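Local coordinates for protein paenibacillus xanthan lyase (Paenibacillus, PDB 6F2P) that probably cleaves the terminal mannosyl residues from xanthan side chains by beta-elimination, as a calcium-binding, multidomain lyase of polysaccharide lyase family 8, at residues P979-H984 / A1017-T1022. Numbering follows the deposited sequence.
Sequences PVDVTH and AIKIRT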
# COMPACT_ATOMS: atom_id res chain seq x y z
N PRO A 979 -38.32 49.68 -32.20
CA PRO A 979 -38.92 48.44 -31.70
C PRO A 979 -37.87 47.38 -31.40
O PRO A 979 -37.02 47.08 -32.25
CB PRO A 979 -39.82 47.99 -32.86
CG PRO A 979 -39.17 48.55 -34.07
CD PRO A 979 -38.54 49.85 -33.65
N VAL A 980 -37.91 46.83 -30.19
CA VAL A 980 -36.97 45.79 -29.78
C VAL A 980 -37.71 44.55 -29.31
O VAL A 980 -38.56 44.62 -28.43
CB VAL A 980 -36.06 46.29 -28.64
CG1 VAL A 980 -35.06 45.20 -28.25
CG2 VAL A 980 -35.35 47.56 -29.05
N ASP A 981 -37.40 43.40 -29.91
CA ASP A 981 -37.97 42.13 -29.47
C ASP A 981 -37.03 41.43 -28.51
O ASP A 981 -35.82 41.44 -28.69
CB ASP A 981 -38.24 41.21 -30.66
CG ASP A 981 -39.31 41.74 -31.57
OD1 ASP A 981 -40.18 42.49 -31.08
OD2 ASP A 981 -39.28 41.41 -32.77
N VAL A 982 -37.61 40.82 -27.48
CA VAL A 982 -36.85 39.94 -26.61
C VAL A 982 -37.54 38.58 -26.60
O VAL A 982 -38.59 38.41 -25.99
CB VAL A 982 -36.77 40.50 -25.18
CG1 VAL A 982 -36.05 39.52 -24.27
CG2 VAL A 982 -36.08 41.85 -25.17
N THR A 983 -36.95 37.61 -27.29
CA THR A 983 -37.49 36.26 -27.30
C THR A 983 -36.85 35.46 -26.18
O THR A 983 -35.65 35.23 -26.19
CB THR A 983 -37.26 35.55 -28.65
OG1 THR A 983 -37.61 36.43 -29.73
CG2 THR A 983 -38.10 34.29 -28.73
N HIS A 984 -37.65 35.05 -25.22
CA HIS A 984 -37.16 34.34 -24.05
C HIS A 984 -37.91 33.02 -23.88
O HIS A 984 -38.66 32.60 -24.76
CB HIS A 984 -37.38 35.21 -22.81
CG HIS A 984 -38.79 35.64 -22.64
ND1 HIS A 984 -39.70 34.95 -21.86
CD2 HIS A 984 -39.49 36.68 -23.18
CE1 HIS A 984 -40.88 35.55 -21.92
NE2 HIS A 984 -40.77 36.60 -22.72
N ALA A 1017 -33.38 35.36 -28.11
CA ALA A 1017 -32.82 36.39 -28.98
C ALA A 1017 -33.31 37.77 -28.59
O ALA A 1017 -34.36 37.93 -27.96
CB ALA A 1017 -33.16 36.10 -30.43
N ILE A 1018 -32.53 38.78 -28.96
CA ILE A 1018 -32.88 40.16 -28.73
C ILE A 1018 -32.70 40.90 -30.04
O ILE A 1018 -31.57 41.23 -30.41
CB ILE A 1018 -32.00 40.78 -27.64
CG1 ILE A 1018 -32.13 39.97 -26.35
CG2 ILE A 1018 -32.39 42.23 -27.40
CD1 ILE A 1018 -31.08 40.31 -25.32
N LYS A 1019 -33.80 41.14 -30.74
CA LYS A 1019 -33.77 41.72 -32.08
C LYS A 1019 -34.14 43.20 -32.08
O LYS A 1019 -35.02 43.64 -31.34
CB LYS A 1019 -34.71 40.95 -33.03
CG LYS A 1019 -34.68 41.47 -34.47
CD LYS A 1019 -35.84 40.92 -35.31
CE LYS A 1019 -35.67 39.44 -35.63
NZ LYS A 1019 -36.71 38.98 -36.59
N ILE A 1020 -33.44 43.97 -32.91
CA ILE A 1020 -33.77 45.37 -33.13
C ILE A 1020 -34.34 45.51 -34.54
O ILE A 1020 -33.67 45.20 -35.51
CB ILE A 1020 -32.53 46.26 -33.00
CG1 ILE A 1020 -32.04 46.27 -31.55
CG2 ILE A 1020 -32.83 47.67 -33.46
CD1 ILE A 1020 -30.72 46.98 -31.35
N ARG A 1021 -35.60 45.95 -34.62
CA ARG A 1021 -36.28 46.14 -35.90
C ARG A 1021 -36.31 47.62 -36.25
O ARG A 1021 -36.00 48.47 -35.42
CB ARG A 1021 -37.71 45.57 -35.85
CG ARG A 1021 -37.82 44.05 -36.02
CD ARG A 1021 -39.01 43.49 -35.23
NE ARG A 1021 -40.15 44.40 -35.25
CZ ARG A 1021 -40.94 44.65 -34.20
NH1 ARG A 1021 -40.73 44.05 -33.04
NH2 ARG A 1021 -41.96 45.50 -34.32
N THR A 1022 -36.68 47.94 -37.49
CA THR A 1022 -36.67 49.33 -37.95
C THR A 1022 -38.03 49.83 -38.43
O THR A 1022 -38.14 50.95 -38.92
CB THR A 1022 -35.61 49.55 -39.06
OG1 THR A 1022 -35.90 48.69 -40.17
CG2 THR A 1022 -34.21 49.25 -38.53
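OD1 of D981 is gripped by two groups: the guanidinium of R1021, in a salt bridge of 2.6 Å from OD1 to NH1 of R1021, and the hydroxyl of T990 on the adjoining strand. NH1 of R1021 also makes a weak hydrogen bond to OD2 of D981, so one nitrogen serves both carboxylate oxygens. The carboxylate meets the guanidinium at its edge, with the two planes 28° apart. R1021 gets there by folding back, its chain bent in the middle (chi3 37°), which also lays one guanidinium face over P979. CB of P979 lies 3.6 Å from NH2 of R1021. A leucine in place of R1021 would probably leave the D981 carboxylate without its charged mate and the ring of P979 less covered.

The backbones carrying these side chains pair as antiparallel strands. D981 and K1019 form one hydrogen-bonded pair, with D981 N 2.8 Å from K1019 O; T983 and A1017 form the next, T983 N lying 2.7 Å from A1017 O. At the R1021 end, the backbone N-H of R1021 points almost straight at P979 O (N-H...O 165°). V980, V982, I1018 and I1020 point to the other side of the sheet. There CG2 of I1018 reaches CG1 of V980 at 4.1 Å and also touches CG2 of V982.

Within the Golvesin C-terminal domain the two strands are neighbours in a five-stranded antiparallel sheet, strand 987-993 pairing beyond 979-984 and strand 949-952 beyond 1017-1021. Their aliphatic face packs on M966 and V964 of strand 960-967 and on L1005, Y1008 and F1010 of strand 1003-1010, members of a second sheet, giving the buried interior of a beta-sandwich.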